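Local coordinates for DUF1214 domain-containing protein (Burkholderia cenocepacia, PDB 6ANS) that is of unknown function but belongs to the DUF1214 family and, in this crystal, holds a phosphate ion between strands of two sheets, at residues N275-H280 against A371-P376; I293-V298 against W365-A370. All coordinates share one frame; numbering follows the deposited sequence.

Contact 1: N275-H280 against A371-P376; sequences NIYYYH and AQPVHP. With PO4 (phosphate ion), chain E; EDO (1,2-ethanediol), chain H.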
ATOM      1  N   ASN A 275     -26.943   6.813  -1.308  1.00 30.16           N
ATOM      2  CA  ASN A 275     -27.747   6.503  -0.128  1.00 31.05           C
ATOM      3  C   ASN A 275     -27.440   7.398   1.053  1.00 28.42           C
ATOM      4  O   ASN A 275     -28.164   7.342   2.051  1.00 30.08           O
ATOM      5  CB  ASN A 275     -27.541   5.056   0.343  1.00 31.05           C
ATOM      6  CG  ASN A 275     -28.213   4.059  -0.555  1.00 32.19           C
ATOM      7  OD1 ASN A 275     -29.289   4.323  -1.101  1.00 32.00           O
ATOM      8  ND2 ASN A 275     -27.591   2.902  -0.714  1.00 29.14           N
ATOM      9  N   ILE A 276     -26.407   8.223   0.969  1.00 27.55           N
ATOM     10  CA  ILE A 276     -25.865   8.903   2.133  1.00 31.47           C
ATOM     11  C   ILE A 276     -26.229  10.377   2.077  1.00 37.20           C
ATOM     12  O   ILE A 276     -26.082  11.030   1.037  1.00 36.83           O
ATOM     13  CB  ILE A 276     -24.343   8.721   2.224  1.00 25.41           C
ATOM     14  CG1 ILE A 276     -24.002   7.228   2.191  1.00 25.05           C
ATOM     15  CG2 ILE A 276     -23.823   9.389   3.478  1.00 25.10           C
ATOM     16  CD1 ILE A 276     -22.534   6.948   2.461  1.00 25.96           C
ATOM     17  N   TYR A 277     -26.695  10.892   3.204  1.00 37.14           N
ATOM     18  CA  TYR A 277     -26.909  12.313   3.415  1.00 31.36           C
ATOM     19  C   TYR A 277     -25.779  12.818   4.306  1.00 31.16           C
ATOM     20  O   TYR A 277     -25.573  12.293   5.410  1.00 30.60           O
ATOM     21  CB  TYR A 277     -28.285  12.540   4.050  1.00 30.13           C
ATOM     22  CG  TYR A 277     -28.760  13.968   4.055  1.00 34.74           C
ATOM     23  CD1 TYR A 277     -28.440  14.819   5.102  1.00 36.23           C
ATOM     24  CD2 TYR A 277     -29.567  14.458   3.029  1.00 39.73           C
ATOM     25  CE1 TYR A 277     -28.897  16.124   5.132  1.00 36.60           C
ATOM     26  CE2 TYR A 277     -30.029  15.777   3.043  1.00 38.59           C
ATOM     27  CZ  TYR A 277     -29.687  16.599   4.100  1.00 39.35           C
ATOM     28  OH  TYR A 277     -30.120  17.901   4.141  1.00 44.18           O
ATOM     29  N   TYR A 278     -25.024  13.794   3.810  1.00 35.44           N
ATOM     30  CA  TYR A 278     -23.789  14.250   4.436  1.00 26.34           C
ATOM     31  C   TYR A 278     -23.967  15.585   5.154  1.00 36.18           C
ATOM     32  O   TYR A 278     -24.722  16.461   4.711  1.00 30.03           O
ATOM     33  CB  TYR A 278     -22.682  14.413   3.397  1.00 25.39           C
ATOM     34  CG  TYR A 278     -22.280  13.159   2.640  1.00 31.79           C
ATOM     35  CD1 TYR A 278     -21.188  12.390   3.065  1.00 24.07           C
ATOM     36  CD2 TYR A 278     -22.950  12.768   1.484  1.00 24.98           C
ATOM     37  CE1 TYR A 278     -20.800  11.248   2.370  1.00 27.78           C
ATOM     38  CE2 TYR A 278     -22.568  11.624   0.779  1.00 24.99           C
ATOM     39  CZ  TYR A 278     -21.485  10.866   1.233  1.00 24.73           C
ATOM     40  OH  TYR A 278     -21.074   9.745   0.545  1.00 23.63           O
ATOM     41  N   TYR A 279     -23.234  15.734   6.263  1.00 36.10           N
ATOM     42  CA  TYR A 279     -22.963  17.018   6.907  1.00 32.29           C
ATOM     43  C   TYR A 279     -21.454  17.165   7.034  1.00 34.78           C
ATOM     44  O   TYR A 279     -20.787  16.258   7.545  1.00 35.95           O
ATOM     45  CB  TYR A 279     -23.591  17.113   8.302  1.00 31.88           C
ATOM     46  CG  TYR A 279     -25.065  16.764   8.379  1.00 35.56           C
ATOM     47  CD1 TYR A 279     -26.017  17.739   8.653  1.00 35.08           C
ATOM     48  CD2 TYR A 279     -25.500  15.458   8.208  1.00 33.55           C
ATOM     49  CE1 TYR A 279     -27.380  17.420   8.734  1.00 31.81           C
ATOM     50  CE2 TYR A 279     -26.858  15.133   8.276  1.00 34.77           C
ATOM     51  CZ  TYR A 279     -27.786  16.120   8.542  1.00 31.54           C
ATOM     52  OH  TYR A 279     -29.117  15.793   8.633  1.00 32.82           O
ATOM     53  N   HIS A 280     -20.921  18.297   6.570  1.00 26.39           N
ATOM     54  CA  HIS A 280     -19.503  18.609   6.669  1.00 27.47           C
ATOM     55  C   HIS A 280     -19.327  19.962   7.340  1.00 32.89           C
ATOM     56  O   HIS A 280     -20.025  20.923   7.005  1.00 35.27           O
ATOM     57  CB  HIS A 280     -18.818  18.665   5.286  1.00 25.54           C
ATOM     58  CG  HIS A 280     -18.741  17.350   4.564  1.00 27.84           C
ATOM     59  ND1 HIS A 280     -17.922  16.317   4.973  1.00 28.16           N
ATOM     60  CD2 HIS A 280     -19.338  16.925   3.421  1.00 29.06           C
ATOM     61  CE1 HIS A 280     -18.046  15.300   4.136  1.00 27.44           C
ATOM     62  NE2 HIS A 280     -18.894  15.644   3.182  1.00 28.08           N
ATOM     63  N   ALA A 371     -34.994   8.276   5.291  1.00 46.66           N
ATOM     64  CA  ALA A 371     -36.001   8.975   4.502  1.00 43.61           C
ATOM     65  C   ALA A 371     -36.080  10.442   4.894  1.00 47.18           C
ATOM     66  O   ALA A 371     -36.208  11.316   4.031  1.00 53.50           O
ATOM     67  CB  ALA A 371     -37.363   8.304   4.676  1.00 46.74           C
ATOM     68  N   GLN A 372     -36.011  10.735   6.189  1.00 48.39           N
ATOM     69  CA  GLN A 372     -36.036  12.113   6.677  1.00 47.14           C
ATOM     70  C   GLN A 372     -34.820  12.338   7.563  1.00 45.12           C
ATOM     71  O   GLN A 372     -34.809  11.903   8.728  1.00 52.54           O
ATOM     72  CB  GLN A 372     -37.322  12.411   7.439  1.00 43.23           C
ATOM     73  N   PRO A 373     -33.804  13.037   7.071  1.00 38.44           N
ATOM     74  CA  PRO A 373     -32.650  13.344   7.921  1.00 39.94           C
ATOM     75  C   PRO A 373     -33.039  14.234   9.091  1.00 41.66           C
ATOM     76  O   PRO A 373     -33.981  15.024   9.021  1.00 44.73           O
ATOM     77  CB  PRO A 373     -31.690  14.068   6.970  1.00 40.15           C
ATOM     78  CG  PRO A 373     -32.112  13.659   5.606  1.00 42.62           C
ATOM     79  CD  PRO A 373     -33.600  13.473   5.679  1.00 37.55           C
ATOM     80  N   VAL A 374     -32.289  14.088  10.177  1.00 43.53           N
ATOM     81  CA  VAL A 374     -32.429  14.907  11.373  1.00 38.16           C
ATOM     82  C   VAL A 374     -31.137  15.702  11.520  1.00 41.07           C
ATOM     83  O   VAL A 374     -30.044  15.124  11.522  1.00 43.76           O
ATOM     84  CB  VAL A 374     -32.708  14.044  12.621  1.00 44.87           C
ATOM     85  CG1 VAL A 374     -32.706  14.897  13.890  1.00 41.57           C
ATOM     86  CG2 VAL A 374     -34.055  13.285  12.469  1.00 46.03           C
ATOM     87  N   HIS A 375     -31.262  17.019  11.622  1.00 41.91           N
ATOM     88  CA  HIS A 375     -30.107  17.907  11.513  1.00 39.64           C
ATOM     89  C   HIS A 375     -29.500  18.167  12.885  1.00 35.96           C
ATOM     90  O   HIS A 375     -30.180  18.730  13.750  1.00 42.50           O
ATOM     91  CB  HIS A 375     -30.523  19.209  10.858  1.00 39.76           C
ATOM     92  CG  HIS A 375     -30.979  19.037   9.443  1.00 46.38           C
ATOM     93  ND1 HIS A 375     -30.558  17.990   8.652  1.00 43.04           N
ATOM     94  CD2 HIS A 375     -31.832  19.766   8.681  1.00 48.07           C
ATOM     95  CE1 HIS A 375     -31.113  18.091   7.457  1.00 41.07           C
ATOM     96  NE2 HIS A 375     -31.887  19.162   7.447  1.00 46.69           N
ATOM     97  N   PRO A 376     -28.242  17.801  13.126  1.00 33.36           N
ATOM     98  CA  PRO A 376     -27.651  18.038  14.447  1.00 41.69           C
ATOM     99  C   PRO A 376     -27.559  19.521  14.783  1.00 42.32           C
ATOM    100  O   PRO A 376     -27.326  20.367  13.916  1.00 44.08           O
ATOM    101  CB  PRO A 376     -26.255  17.409  14.332  1.00 32.92           C
ATOM    102  CG  PRO A 376     -26.339  16.469  13.164  1.00 33.01           C
ATOM    103  CD  PRO A 376     -27.303  17.121  12.219  1.00 33.83           C
TER
HETATM  104  P   PO4 E 401     -18.236   8.275   2.070  1.00 22.15           P
HETATM  105  O1  PO4 E 401     -19.447   8.046   2.942  1.00 27.04           O
HETATM  106  O2  PO4 E 401     -17.285   9.124   2.852  1.00 21.12           O
HETATM  107  O3  PO4 E 401     -17.588   6.974   1.670  1.00 24.84           O
HETATM  108  O4  PO4 E 401     -18.717   8.986   0.830  1.00 24.24           O
HETATM  109  C1  EDO H 404     -17.192  12.702   0.006  1.00 38.72           C
HETATM  110  O1  EDO H 404     -17.288  11.399   0.614  1.00 31.42           O
HETATM  111  C2  EDO H 404     -18.555  13.403  -0.050  1.00 35.76           C
HETATM  112  O2  EDO H 404     -18.937  13.950   1.227  1.00 32.70           O
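Tyr279 and Pro376, both buried, make the tight end of this contact: Pro376 CD comes within 3.5 Å of Tyr279 CE1, a CH-pi contact over one face of the ring but displaced toward the rim. On the same ring, Tyr279 OH meets His375 ND1 at 2.6 Å, a hydrogen bond in which either could be the donor; the oxygen lies near the imidazole plane and ND1 near the phenol plane, although the two rings are turned 71° apart. With CG of His375 beside its backbone N (chi1 -64°), the imidazole swings back toward the strand.

The outer side is looser. Pro373 sets the CG corner of its ring, with CB beside it, over the face of the partly exposed Tyr277, CG lying 3.6 Å from the ring centroid and 10° off the normal. His375 is exposed, and its CE1 comes 3.5 Å from Tyr277 OH, the rings meeting rim to rim.

On the opposite face of the strand, Tyr278 turns its hydroxyl to a phosphate that Arg366 also binds, while His280 NE2 donates to ethanediol O2 (2.6 Å). Tyr277, Tyr279 and His375 form an aromatic cluster, flanked by Pro373 and Pro376, through which an edge strand holds the loop linking two sheets.

Contact 2: I293-V298 against W365-A370; sequences IDVDTV and WRWVGA. With PO4 (phosphate ion), chain E.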
ATOM      1  N   ILE A 293     -22.745  18.033  20.413  1.00 39.14           N
ATOM      2  CA  ILE A 293     -23.580  17.777  19.246  1.00 38.33           C
ATOM      3  C   ILE A 293     -24.795  16.980  19.699  1.00 40.69           C
ATOM      4  O   ILE A 293     -24.656  16.011  20.456  1.00 42.57           O
ATOM      5  CB  ILE A 293     -22.807  17.016  18.153  1.00 34.54           C
ATOM      6  CG1 ILE A 293     -21.440  17.668  17.896  1.00 35.96           C
ATOM      7  CG2 ILE A 293     -23.621  16.928  16.870  1.00 31.95           C
ATOM      8  CD1 ILE A 293     -20.534  16.845  16.989  1.00 31.43           C
ATOM      9  N   ASP A 294     -25.979  17.378  19.225  1.00 40.65           N
ATOM     10  CA  ASP A 294     -27.239  16.759  19.621  1.00 39.58           C
ATOM     11  C   ASP A 294     -28.124  16.540  18.409  1.00 42.81           C
ATOM     12  O   ASP A 294     -28.257  17.429  17.561  1.00 43.48           O
ATOM     13  CB  ASP A 294     -28.019  17.625  20.615  1.00 38.38           C
ATOM     14  CG  ASP A 294     -27.445  17.580  22.004  1.00 49.23           C
ATOM     15  OD1 ASP A 294     -27.519  16.515  22.647  1.00 50.23           O
ATOM     16  OD2 ASP A 294     -26.910  18.615  22.451  1.00 56.15           O
ATOM     17  N   VAL A 295     -28.756  15.370  18.361  1.00 37.54           N
ATOM     18  CA  VAL A 295     -29.911  15.117  17.509  1.00 40.69           C
ATOM     19  C   VAL A 295     -31.057  14.693  18.423  1.00 47.15           C
ATOM     20  O   VAL A 295     -30.868  13.856  19.315  1.00 51.92           O
ATOM     21  CB  VAL A 295     -29.620  14.053  16.430  1.00 47.13           C
ATOM     22  CG1 VAL A 295     -28.627  14.605  15.400  1.00 45.01           C
ATOM     23  CG2 VAL A 295     -29.100  12.759  17.050  1.00 47.47           C
ATOM     24  N   ASP A 296     -32.219  15.336  18.258  1.00 45.78           N
ATOM     25  CA  ASP A 296     -33.328  15.096  19.181  1.00 44.02           C
ATOM     26  C   ASP A 296     -33.953  13.728  18.964  1.00 47.46           C
ATOM     27  O   ASP A 296     -34.437  13.110  19.918  1.00 50.91           O
ATOM     28  CB  ASP A 296     -34.369  16.202  19.037  1.00 51.66           C
ATOM     29  CG  ASP A 296     -33.824  17.556  19.455  1.00 58.85           C
ATOM     30  OD1 ASP A 296     -32.883  17.580  20.273  1.00 56.06           O
ATOM     31  OD2 ASP A 296     -34.314  18.590  18.952  1.00 65.94           O
ATOM     32  N   THR A 297     -33.947  13.241  17.729  1.00 51.46           N
ATOM     33  CA  THR A 297     -34.396  11.901  17.393  1.00 49.69           C
ATOM     34  C   THR A 297     -33.357  11.275  16.476  1.00 50.52           C
ATOM     35  O   THR A 297     -32.524  11.969  15.890  1.00 49.31           O
ATOM     36  CB  THR A 297     -35.762  11.907  16.683  1.00 53.94           C
ATOM     37  OG1 THR A 297     -35.659  12.661  15.469  1.00 59.61           O
ATOM     38  CG2 THR A 297     -36.847  12.524  17.568  1.00 48.18           C
ATOM     39  N   VAL A 298     -33.398   9.957  16.361  1.00 47.51           N
ATOM     40  CA  VAL A 298     -32.593   9.227  15.387  1.00 46.63           C
ATOM     41  C   VAL A 298     -33.537   8.673  14.324  1.00 49.21           C
ATOM     42  O   VAL A 298     -34.434   7.886  14.650  1.00 54.13           O
ATOM     43  CB  VAL A 298     -31.774   8.105  16.042  1.00 45.70           C
ATOM     44  CG1 VAL A 298     -30.953   7.378  14.989  1.00 40.09           C
ATOM     45  CG2 VAL A 298     -30.875   8.680  17.115  1.00 45.83           C
ATOM     46  N   TRP A 365     -20.824  14.066   9.462  1.00 29.54           N
ATOM     47  CA  TRP A 365     -21.921  13.250   9.942  1.00 30.86           C
ATOM     48  C   TRP A 365     -22.626  12.633   8.739  1.00 31.98           C
ATOM     49  O   TRP A 365     -22.792  13.292   7.706  1.00 29.49           O
ATOM     50  CB  TRP A 365     -22.895  14.101  10.770  1.00 35.29           C
ATOM     51  CG  TRP A 365     -23.974  13.321  11.501  1.00 39.62           C
ATOM     52  CD1 TRP A 365     -24.984  12.581  10.941  1.00 34.18           C
ATOM     53  CD2 TRP A 365     -24.164  13.245  12.921  1.00 37.14           C
ATOM     54  NE1 TRP A 365     -25.780  12.044  11.928  1.00 36.18           N
ATOM     55  CE2 TRP A 365     -25.297  12.432  13.151  1.00 35.52           C
ATOM     56  CE3 TRP A 365     -23.488  13.786  14.019  1.00 33.92           C
ATOM     57  CZ2 TRP A 365     -25.756  12.134  14.434  1.00 35.41           C
ATOM     58  CZ3 TRP A 365     -23.950  13.491  15.297  1.00 42.23           C
ATOM     59  CH2 TRP A 365     -25.079  12.676  15.491  1.00 37.26           C
ATOM     60  N   ARG A 366     -23.017  11.362   8.862  1.00 31.64           N
ATOM     61  CA  ARG A 366     -23.711  10.646   7.795  1.00 31.18           C
ATOM     62  C   ARG A 366     -25.001  10.038   8.310  1.00 31.61           C
ATOM     63  O   ARG A 366     -24.990   9.343   9.327  1.00 39.77           O
ATOM     64  CB  ARG A 366     -22.864   9.515   7.221  1.00 26.05           C
ATOM     65  CG  ARG A 366     -21.630   9.943   6.446  1.00 29.35           C
ATOM     66  CD  ARG A 366     -20.894   8.682   5.999  1.00 25.52           C
ATOM     67  NE  ARG A 366     -19.564   8.979   5.494  1.00 30.58           N
ATOM     68  CZ  ARG A 366     -18.508   9.224   6.267  1.00 29.38           C
ATOM     69  NH1 ARG A 366     -18.637   9.224   7.590  1.00 26.47           N
ATOM     70  NH2 ARG A 366     -17.325   9.491   5.713  1.00 21.10           N
ATOM     71  N   TRP A 367     -26.099  10.274   7.593  1.00 28.30           N
ATOM     72  CA  TRP A 367     -27.252   9.377   7.604  1.00 35.84           C
ATOM     73  C   TRP A 367     -27.194   8.514   6.349  1.00 35.91           C
ATOM     74  O   TRP A 367     -27.015   9.038   5.245  1.00 30.23           O
ATOM     75  CB  TRP A 367     -28.592  10.121   7.628  1.00 34.66           C
ATOM     76  CG  TRP A 367     -28.810  11.108   8.738  1.00 34.84           C
ATOM     77  CD1 TRP A 367     -29.055  12.443   8.603  1.00 31.78           C
ATOM     78  CD2 TRP A 367     -28.845  10.837  10.147  1.00 32.08           C
ATOM     79  NE1 TRP A 367     -29.232  13.022   9.837  1.00 33.49           N
ATOM     80  CE2 TRP A 367     -29.105  12.058  10.802  1.00 33.09           C
ATOM     81  CE3 TRP A 367     -28.675   9.684  10.914  1.00 36.31           C
ATOM     82  CZ2 TRP A 367     -29.193  12.158  12.193  1.00 31.99           C
ATOM     83  CZ3 TRP A 367     -28.763   9.785  12.299  1.00 34.21           C
ATOM     84  CH2 TRP A 367     -29.016  11.016  12.921  1.00 35.05           C
ATOM     85  N   VAL A 368     -27.320   7.201   6.515  1.00 38.85           N
ATOM     86  CA  VAL A 368     -27.341   6.259   5.398  1.00 37.56           C
ATOM     87  C   VAL A 368     -28.728   5.624   5.327  1.00 45.46           C
ATOM     88  O   VAL A 368     -29.156   4.922   6.257  1.00 39.81           O
ATOM     89  CB  VAL A 368     -26.244   5.193   5.536  1.00 32.17           C
ATOM     90  CG1 VAL A 368     -26.251   4.262   4.332  1.00 33.26           C
ATOM     91  CG2 VAL A 368     -24.871   5.860   5.678  1.00 26.96           C
ATOM     92  N   GLY A 369     -29.437   5.878   4.230  1.00 44.60           N
ATOM     93  CA  GLY A 369     -30.752   5.283   4.058  1.00 42.58           C
ATOM     94  C   GLY A 369     -31.825   5.867   4.949  1.00 48.23           C
ATOM     95  O   GLY A 369     -32.738   5.141   5.369  1.00 47.73           O
ATOM     96  N   ALA A 370     -31.730   7.153   5.277  1.00 44.84           N
ATOM     97  CA  ALA A 370     -32.736   7.837   6.078  1.00 41.83           C
ATOM     98  C   ALA A 370     -33.698   8.576   5.158  1.00 40.00           C
ATOM     99  O   ALA A 370     -33.274   9.416   4.358  1.00 37.40           O
ATOM    100  CB  ALA A 370     -32.080   8.817   7.052  1.00 43.90           C
TER
HETATM  101  P   PO4 E 401     -18.236   8.275   2.070  1.00 22.15           P
HETATM  102  O1  PO4 E 401     -19.447   8.046   2.942  1.00 27.04           O
HETATM  103  O2  PO4 E 401     -17.285   9.124   2.852  1.00 21.12           O
HETATM  104  O3  PO4 E 401     -17.588   6.974   1.670  1.00 24.84           O
HETATM  105  O4  PO4 E 401     -18.717   8.986   0.830  1.00 24.24           O
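Trp365 begins the contact by pointing the benzo part of its indole at strand 289-295. Its CZ3 lies 3.8 Å from Ile293 CG2 and its CZ2 3.9 Å from Val295 CG1, both methyls approaching the ring obliquely. Setting CG opposite the backbone N (chi1 -171°) extends the indole across the gap between the strands, whose axes stay 11.9 Å apart; no hydrogen bond bridges that gap, so the contact is made by apolar side chains.

Arg366 faces the other way. Its chain is extended from CG to NE, and the guanidinium meets the phosphate edge-on: NE donates to O1 at 2.7 Å and NH2 to O2 at 2.9 Å, the latter bond nearly straight at 166°. This two-point grip would fix the rotation of the group, and NH1 is held by Gln307 and Asn305.

Trp367 returns to the apolar side. Val295 CG1 sits near its plane, 4.1 Å from CZ2, and Val298 CG1 is 4.2 Å from CZ3. Trp365 NE1 lies above one face of this indole, displaced toward the rim, while the indole's own NE1 is satisfied by the carbonyl oxygen of Val374.

Strands 293-295 and 365-368 belong to different four-stranded sheets and run 20° from parallel. Trp304 of strand 303-309 stacks on Trp365, Val338 and Val342 of strand 338-343 back the aliphatic side, and Tyr279 of strand 276-284 meets both indoles.

The centres of contacts 1 and 2 lie about 6 Å apart, on the same side of the chain's centre. In chain order, 275-280 comes first, then 293-298, then 365-370, followed directly by 371-376, so contact 2 falls within the span that contact 1 brackets. Strands 276-284 and 360-368 are antiparallel neighbours in one sheet, joined here by the backbone bond Tyr277 N to Trp367 O (2.8 Å), whereas strand 289-295 lies in a second sheet. Loop 371-376 runs from the first of these to strand 377-382 of that second sheet. The aromatic and mostly apolar contacts thus gather on one side of the shared sheet, while Tyr278 and Arg366 meet the phosphate on the other.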